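Local coordinates for putative branched-chain amino acid ABC transporter (Chromobacterium violaceum, PDB 4PYR), which binds glutathione in the crystal and, as an LppC-like member of the periplasmic binding protein clan, may act as an enzyme regulator, at residues Lys1-Ser13 against Ser35-Val48. Sequence-based numbering, arbitrary orientation.
Sequences KVRIGVILPAESS and SAELYSVDATGDNV
R3 to L8 pairs in parallel with E37 to D42, the two strands of the first beta-alpha-beta unit of a periplasmic-binding-protein domain, with helix 16-33 as the crossover between them; 36-42 is the outermost strand of a five-stranded parallel sheet. The backbone ladder zigzags, with E37 N donating to V2 O, I4 N to E37 O (2.8 Å) and Y39 N to I4 O; V6 N then donates to Y39 O and V41 N to V6 O. Toward the C-terminal ends it slackens: L8 N to V41 O is a weak bond of 3.5 Å, whereas A43 N reaches L8 O at 3.0 Å from above the carbonyl plane. P9, with no N-H, cannot extend the ladder to A43 O; a water donates to that oxygen and to I7 O.

The face bearing I4, V6 and L38 is covered in part by helix 16-33. I4 CD1 rests on the small A36 CB at 3.7 Å; CG1 lies anti to the carbonyl carbon (chi1 -57°), which carries CD1 toward that methyl. The branched V6 suits an extended strand, and its CG2 meets L38 CD2 obliquely. On the other face, I7 and V41 run side by side, CG1 to CG1 at 3.8 Å, while I7 CG2 touches A43 CB; helix 48-57 packs here. G5, beside Y39, brings its CA within 3.3 Å of Y39 O.

R3 and E37 also lie alongside each other, R3 CD 3.9 Å from E37 OE1, but the guanidinium and carboxylate planes are 40° apart and no N-H points at the acid; R3 NH1 instead forms a salt bridge with D58. At the far end, a water donates to D42 OD2 and accepts from E11 N. The chemistry implies a join fixed by backbone bonds and aliphatic contacts; the R3-E37 charges, 4.4 Å apart between R3 NE and E37 OE2, probably add a weak, undirected attraction.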
ATOM      1  N   LYS A   1      -6.648 -12.738  27.107  1.00 39.90           N
ATOM      2  CA  LYS A   1      -6.449 -12.647  25.613  1.00 41.36           C
ATOM      3  C   LYS A   1      -6.517 -11.246  24.975  1.00 30.16           C
ATOM      4  O   LYS A   1      -6.657 -10.233  25.683  1.00 43.74           O
ATOM      5  CB  LYS A   1      -7.306 -13.701  24.861  1.00 39.49           C
ATOM      6  CG  LYS A   1      -8.791 -13.448  24.615  1.00 38.57           C
ATOM      7  CD  LYS A   1      -9.313 -14.606  23.760  1.00 29.25           C
ATOM      8  CE  LYS A   1     -10.806 -14.559  23.466  1.00 42.77           C
ATOM      9  NZ  LYS A   1     -11.116 -14.207  22.044  1.00 43.13           N
ATOM     10  N   VAL A   2      -6.376 -11.210  23.673  1.00 30.40           N
ATOM     11  CA  VAL A   2      -6.199 -10.002  22.841  1.00 25.48           C
ATOM     12  C   VAL A   2      -7.526  -9.288  22.604  1.00 26.09           C
ATOM     13  O   VAL A   2      -8.525  -9.895  22.125  1.00 28.14           O
ATOM     14  CB  VAL A   2      -5.514 -10.317  21.495  1.00 24.37           C
ATOM     15  CG1 VAL A   2      -5.251  -9.033  20.702  1.00 27.86           C
ATOM     16  CG2 VAL A   2      -4.218 -11.097  21.733  1.00 31.70           C
ATOM     17  N   ARG A   3      -7.524  -8.021  23.005  1.00 25.98           N
ATOM     18  CA  ARG A   3      -8.638  -7.114  22.792  1.00 26.40           C
ATOM     19  C   ARG A   3      -8.161  -5.949  21.924  1.00 23.06           C
ATOM     20  O   ARG A   3      -7.333  -5.175  22.290  1.00 29.03           O
ATOM     21  CB  ARG A   3      -9.237  -6.648  24.119  1.00 28.80           C
ATOM     22  CG  ARG A   3      -9.755  -7.802  24.968  1.00 36.40           C
ATOM     23  CD  ARG A   3     -11.205  -7.686  25.458  1.00 45.83           C
ATOM     24  NE  ARG A   3     -11.712  -6.315  25.574  1.00 41.33           N
ATOM     25  CZ  ARG A   3     -11.732  -5.581  26.673  1.00 49.36           C
ATOM     26  NH1 ARG A   3     -12.222  -4.351  26.595  1.00 49.51           N
ATOM     27  NH2 ARG A   3     -11.280  -6.048  27.841  1.00 51.84           N
ATOM     28  N   ILE A   4      -8.675  -5.870  20.719  1.00 21.99           N
ATOM     29  CA  ILE A   4      -8.197  -4.871  19.760  1.00 20.40           C
ATOM     30  C   ILE A   4      -9.169  -3.718  19.699  1.00 20.37           C
ATOM     31  O   ILE A   4     -10.338  -3.909  19.425  1.00 20.07           O
ATOM     32  CB  ILE A   4      -8.130  -5.473  18.334  1.00 18.76           C
ATOM     33  CG1 ILE A   4      -7.232  -6.724  18.307  1.00 21.99           C
ATOM     34  CG2 ILE A   4      -7.614  -4.451  17.300  1.00 18.65           C
ATOM     35  CD1 ILE A   4      -7.249  -7.437  16.959  1.00 21.55           C
ATOM     36  N   GLY A   5      -8.694  -2.502  19.928  1.00 19.73           N
ATOM     37  CA  GLY A   5      -9.559  -1.353  19.748  1.00 19.18           C
ATOM     38  C   GLY A   5      -9.425  -0.939  18.316  1.00 19.92           C
ATOM     39  O   GLY A   5      -8.325  -0.756  17.826  1.00 19.46           O
ATOM     40  N   VAL A   6     -10.560  -0.869  17.620  1.00 17.38           N
ATOM     41  CA  VAL A   6     -10.590  -0.498  16.195  1.00 17.68           C
ATOM     42  C   VAL A   6     -11.148   0.924  16.142  1.00 18.25           C
ATOM     43  O   VAL A   6     -12.332   1.124  16.314  1.00 19.92           O
ATOM     44  CB  VAL A   6     -11.442  -1.474  15.388  1.00 18.72           C
ATOM     45  CG1 VAL A   6     -11.283  -1.123  13.899  1.00 18.92           C
ATOM     46  CG2 VAL A   6     -11.042  -2.915  15.638  1.00 20.43           C
ATOM     47  N   ILE A   7     -10.256   1.901  15.998  1.00 16.58           N
ATOM     48  CA  ILE A   7     -10.563   3.306  16.178  1.00 18.34           C
ATOM     49  C   ILE A   7     -10.359   4.001  14.842  1.00 20.65           C
ATOM     50  O   ILE A   7      -9.250   4.372  14.454  1.00 19.42           O
ATOM     51  CB  ILE A   7      -9.617   3.902  17.263  1.00 19.70           C
ATOM     52  CG1 ILE A   7      -9.807   3.074  18.531  1.00 21.06           C
ATOM     53  CG2 ILE A   7      -9.983   5.335  17.523  1.00 22.94           C
ATOM     54  CD1 ILE A   7      -9.028   3.520  19.739  1.00 24.05           C
ATOM     55  N   LEU A   8     -11.476   4.177  14.137  1.00 16.96           N
ATOM     56  CA  LEU A   8     -11.473   4.673  12.762  1.00 19.87           C
ATOM     57  C   LEU A   8     -12.562   5.727  12.624  1.00 20.24           C
ATOM     58  O   LEU A   8     -13.471   5.798  13.425  1.00 20.10           O
ATOM     59  CB  LEU A   8     -11.685   3.546  11.785  1.00 19.53           C
ATOM     60  CG  LEU A   8     -10.595   2.465  11.778  1.00 20.04           C
ATOM     61  CD1 LEU A   8     -10.962   1.274  10.907  1.00 21.64           C
ATOM     62  CD2 LEU A   8      -9.233   3.026  11.366  1.00 21.08           C
ATOM     63  N   PRO A   9     -12.446   6.590  11.595  1.00 22.01           N
ATOM     64  CA  PRO A   9     -13.451   7.632  11.373  1.00 22.77           C
ATOM     65  C   PRO A   9     -14.863   7.100  11.152  1.00 21.18           C
ATOM     66  O   PRO A   9     -15.007   6.021  10.580  1.00 20.14           O
ATOM     67  CB  PRO A   9     -12.935   8.350  10.112  1.00 24.07           C
ATOM     68  CG  PRO A   9     -11.475   8.060  10.063  1.00 23.81           C
ATOM     69  CD  PRO A   9     -11.315   6.702  10.655  1.00 20.38           C
ATOM     70  N   ALA A  10     -15.855   7.855  11.625  1.00 23.06           N
ATOM     71  CA  ALA A  10     -17.258   7.563  11.367  1.00 25.41           C
ATOM     72  C   ALA A  10     -17.615   7.720   9.880  1.00 28.46           C
ATOM     73  O   ALA A  10     -16.917   8.350   9.097  1.00 26.21           O
ATOM     74  CB  ALA A  10     -18.142   8.477  12.199  1.00 26.29           C
ATOM     75  N   GLU A  11     -18.717   7.118   9.490  1.00 32.28           N
ATOM     76  CA  GLU A  11     -19.223   7.287   8.111  1.00 35.35           C
ATOM     77  C   GLU A  11     -19.116   8.701   7.455  1.00 32.05           C
ATOM     78  O   GLU A  11     -18.694   8.796   6.301  1.00 38.13           O
ATOM     79  CB  GLU A  11     -20.654   6.770   8.044  1.00 40.50           C
ATOM     80  CG  GLU A  11     -20.738   5.252   7.956  1.00 34.94           C
ATOM     81  CD  GLU A  11     -20.871   4.719   6.531  1.00 32.26           C
ATOM     82  OE1 GLU A  11     -21.142   5.518   5.607  1.00 43.66           O
ATOM     83  OE2 GLU A  11     -20.758   3.485   6.343  1.00 36.55           O
ATOM     84  N   SER A  12     -19.443   9.775   8.180  1.00 39.38           N
ATOM     85  CA  SER A  12     -19.534  11.149   7.624  1.00 35.18           C
ATOM     86  C   SER A  12     -18.203  11.879   7.468  1.00 35.26           C
ATOM     87  O   SER A  12     -18.159  12.960   6.839  1.00 39.20           O
ATOM     88  CB  SER A  12     -20.350  12.013   8.541  1.00 39.16           C
ATOM     89  OG  SER A  12     -19.564  12.260   9.707  1.00 41.66           O
ATOM     90  N   SER A  13     -17.154  11.376   8.108  1.00 28.15           N
ATOM     91  CA  SER A  13     -15.805  11.825   7.796  1.00 33.80           C
ATOM     92  C   SER A  13     -15.631  11.716   6.290  1.00 33.97           C
ATOM     93  O   SER A  13     -16.249  10.849   5.626  1.00 30.94           O
ATOM     94  CB  SER A  13     -14.732  10.970   8.504  1.00 35.65           C
ATOM     95  OG  SER A  13     -13.362  11.353   8.184  1.00 32.07           O
ATOM     96  N   SER A  35      -8.748 -15.041  17.163  1.00 23.10           N
ATOM     97  CA  SER A  35      -7.609 -14.876  18.031  1.00 24.24           C
ATOM     98  C   SER A  35      -7.717 -13.584  18.880  1.00 24.62           C
ATOM     99  O   SER A  35      -6.829 -13.303  19.685  1.00 27.77           O
ATOM    100  CB  SER A  35      -6.350 -14.916  17.146  1.00 23.74           C
ATOM    101  OG  SER A  35      -6.536 -14.086  15.998  1.00 27.56           O
ATOM    102  N   ALA A  36      -8.826 -12.842  18.752  1.00 23.40           N
ATOM    103  CA  ALA A  36      -9.008 -11.574  19.451  1.00 23.41           C
ATOM    104  C   ALA A  36     -10.472 -11.148  19.499  1.00 23.28           C
ATOM    105  O   ALA A  36     -11.300 -11.553  18.653  1.00 27.24           O
ATOM    106  CB  ALA A  36      -8.197 -10.457  18.788  1.00 22.61           C
ATOM    107  N   GLU A  37     -10.759 -10.288  20.466  1.00 26.05           N
ATOM    108  CA  GLU A  37     -12.033  -9.603  20.582  1.00 26.94           C
ATOM    109  C   GLU A  37     -11.887  -8.208  20.040  1.00 24.85           C
ATOM    110  O   GLU A  37     -10.874  -7.578  20.246  1.00 25.70           O
ATOM    111  CB  GLU A  37     -12.452  -9.534  22.039  1.00 29.53           C
ATOM    112  CG  GLU A  37     -13.844  -8.950  22.257  1.00 35.30           C
ATOM    113  CD  GLU A  37     -14.388  -9.209  23.658  1.00 33.33           C
ATOM    114  OE1 GLU A  37     -13.956 -10.186  24.326  1.00 40.36           O
ATOM    115  OE2 GLU A  37     -15.272  -8.427  24.100  1.00 49.97           O
ATOM    116  N   LEU A  38     -12.881  -7.720  19.306  1.00 24.80           N
ATOM    117  CA  LEU A  38     -12.863  -6.360  18.816  1.00 23.43           C
ATOM    118  C   LEU A  38     -13.659  -5.416  19.737  1.00 24.68           C
ATOM    119  O   LEU A  38     -14.738  -5.754  20.222  1.00 26.12           O
ATOM    120  CB  LEU A  38     -13.474  -6.316  17.409  1.00 22.11           C
ATOM    121  CG  LEU A  38     -12.844  -7.209  16.344  1.00 20.98           C
ATOM    122  CD1 LEU A  38     -13.555  -7.011  14.975  1.00 23.19           C
ATOM    123  CD2 LEU A  38     -11.380  -6.963  16.169  1.00 18.61           C
ATOM    124  N   TYR A  39     -13.117  -4.223  19.916  1.00 22.02           N
ATOM    125  CA  TYR A  39     -13.806  -3.106  20.573  1.00 23.80           C
ATOM    126  C   TYR A  39     -13.815  -1.997  19.540  1.00 22.07           C
ATOM    127  O   TYR A  39     -12.786  -1.494  19.130  1.00 22.13           O
ATOM    128  CB  TYR A  39     -13.002  -2.718  21.830  1.00 25.68           C
ATOM    129  CG  TYR A  39     -13.409  -1.451  22.532  1.00 26.97           C
ATOM    130  CD1 TYR A  39     -13.132  -0.190  21.984  1.00 27.00           C
ATOM    131  CD2 TYR A  39     -14.039  -1.496  23.769  1.00 32.47           C
ATOM    132  CE1 TYR A  39     -13.487   0.982  22.652  1.00 26.97           C
ATOM    133  CE2 TYR A  39     -14.393  -0.324  24.437  1.00 33.28           C
ATOM    134  CZ  TYR A  39     -14.118   0.904  23.873  1.00 29.24           C
ATOM    135  OH  TYR A  39     -14.463   2.071  24.537  1.00 35.01           O
ATOM    136  N   SER A  40     -14.994  -1.668  19.030  1.00 23.58           N
ATOM    137  CA  SER A  40     -15.063  -0.763  17.889  1.00 22.53           C
ATOM    138  C   SER A  40     -15.624   0.546  18.339  1.00 23.96           C
ATOM    139  O   SER A  40     -16.660   0.601  18.981  1.00 26.83           O
ATOM    140  CB  SER A  40     -15.984  -1.373  16.829  1.00 25.27           C
ATOM    141  OG  SER A  40     -15.417  -2.597  16.373  1.00 28.27           O
ATOM    142  N   VAL A  41     -14.913   1.620  18.014  1.00 23.24           N
ATOM    143  CA  VAL A  41     -15.431   2.940  18.272  1.00 26.62           C
ATOM    144  C   VAL A  41     -15.047   3.867  17.115  1.00 24.31           C
ATOM    145  O   VAL A  41     -13.999   3.714  16.464  1.00 23.25           O
ATOM    146  CB  VAL A  41     -14.919   3.467  19.614  1.00 30.81           C
ATOM    147  CG1 VAL A  41     -13.441   3.711  19.513  1.00 31.69           C
ATOM    148  CG2 VAL A  41     -15.664   4.724  20.046  1.00 33.01           C
ATOM    149  N   ASP A  42     -15.952   4.784  16.822  1.00 24.82           N
ATOM    150  CA  ASP A  42     -15.647   5.849  15.866  1.00 26.66           C
ATOM    151  C   ASP A  42     -14.890   6.982  16.530  1.00 26.38           C
ATOM    152  O   ASP A  42     -15.316   7.441  17.561  1.00 29.18           O
ATOM    153  CB  ASP A  42     -16.924   6.448  15.300  1.00 29.43           C
ATOM    154  CG  ASP A  42     -17.646   5.503  14.378  1.00 31.43           C
ATOM    155  OD1 ASP A  42     -17.053   4.493  13.975  1.00 30.27           O
ATOM    156  OD2 ASP A  42     -18.798   5.805  14.035  1.00 35.83           O
ATOM    157  N   ALA A  43     -13.792   7.431  15.923  1.00 25.97           N
ATOM    158  CA  ALA A  43     -13.088   8.603  16.392  1.00 26.36           C
ATOM    159  C   ALA A  43     -12.189   9.108  15.281  1.00 27.99           C
ATOM    160  O   ALA A  43     -11.611   8.317  14.489  1.00 26.31           O
ATOM    161  CB  ALA A  43     -12.216   8.240  17.604  1.00 28.43           C
ATOM    162  N   THR A  44     -12.006  10.416  15.266  1.00 32.66           N
ATOM    163  CA  THR A  44     -11.000  11.040  14.432  1.00 32.83           C
ATOM    164  C   THR A  44     -10.773  12.439  15.001  1.00 34.18           C
ATOM    165  O   THR A  44     -11.629  12.975  15.697  1.00 36.31           O
ATOM    166  CB  THR A  44     -11.446  11.117  12.952  1.00 35.42           C
ATOM    167  OG1 THR A  44     -10.356  11.543  12.129  1.00 45.60           O
ATOM    168  CG2 THR A  44     -12.547  12.063  12.789  1.00 26.45           C
ATOM    169  N   GLY A  45      -9.591  12.983  14.719  1.00 39.61           N
ATOM    170  CA  GLY A  45      -9.181  14.322  15.091  1.00 32.32           C
ATOM    171  C   GLY A  45      -9.463  14.725  16.528  1.00 40.19           C
ATOM    172  O   GLY A  45      -8.904  14.171  17.467  1.00 39.40           O
ATOM    173  N   ASP A  46     -10.393  15.658  16.669  1.00 41.56           N
ATOM    174  CA  ASP A  46     -10.718  16.316  17.929  1.00 39.68           C
ATOM    175  C   ASP A  46     -11.090  15.395  19.107  1.00 35.00           C
ATOM    176  O   ASP A  46     -11.007  15.834  20.261  1.00 36.92           O
ATOM    177  CB  ASP A  46     -11.896  17.293  17.675  1.00 41.77           C
ATOM    178  CG  ASP A  46     -11.694  18.670  18.265  1.00 44.97           C
ATOM    179  OD1 ASP A  46     -10.584  19.030  18.733  1.00 48.95           O
ATOM    180  OD2 ASP A  46     -12.679  19.419  18.215  1.00 48.80           O
ATOM    181  N   ASN A  47     -11.571  14.179  18.835  1.00 33.61           N
ATOM    182  CA  ASN A  47     -11.909  13.228  19.912  1.00 34.97           C
ATOM    183  C   ASN A  47     -11.072  11.950  19.953  1.00 34.50           C
ATOM    184  O   ASN A  47     -11.343  11.068  20.769  1.00 33.72           O
ATOM    185  CB  ASN A  47     -13.400  12.848  19.870  1.00 34.52           C
ATOM    186  CG  ASN A  47     -13.773  12.019  18.661  1.00 29.39           C
ATOM    187  OD1 ASN A  47     -12.934  11.484  17.913  1.00 31.57           O
ATOM    188  ND2 ASN A  47     -15.058  11.884  18.480  1.00 35.19           N
ATOM    189  N   VAL A  48     -10.084  11.844  19.062  1.00 34.85           N
ATOM    190  CA  VAL A  48      -9.345  10.588  18.892  1.00 30.97           C
ATOM    191  C   VAL A  48      -8.591  10.251  20.155  1.00 32.44           C
ATOM    192  O   VAL A  48      -8.585   9.106  20.577  1.00 29.75           O
ATOM    193  CB  VAL A  48      -8.430  10.612  17.665  1.00 30.89           C
ATOM    194  CG1 VAL A  48      -7.219  11.497  17.897  1.00 35.29           C
ATOM    195  CG2 VAL A  48      -7.990   9.203  17.313  1.00 29.83           C
TER
HETATM  196  O   HOH W   1      -9.252   7.125  13.765  1.00 29.25           O
HETATM  197  O   HOH W   2     -19.921   5.493  11.487  1.00 36.89           O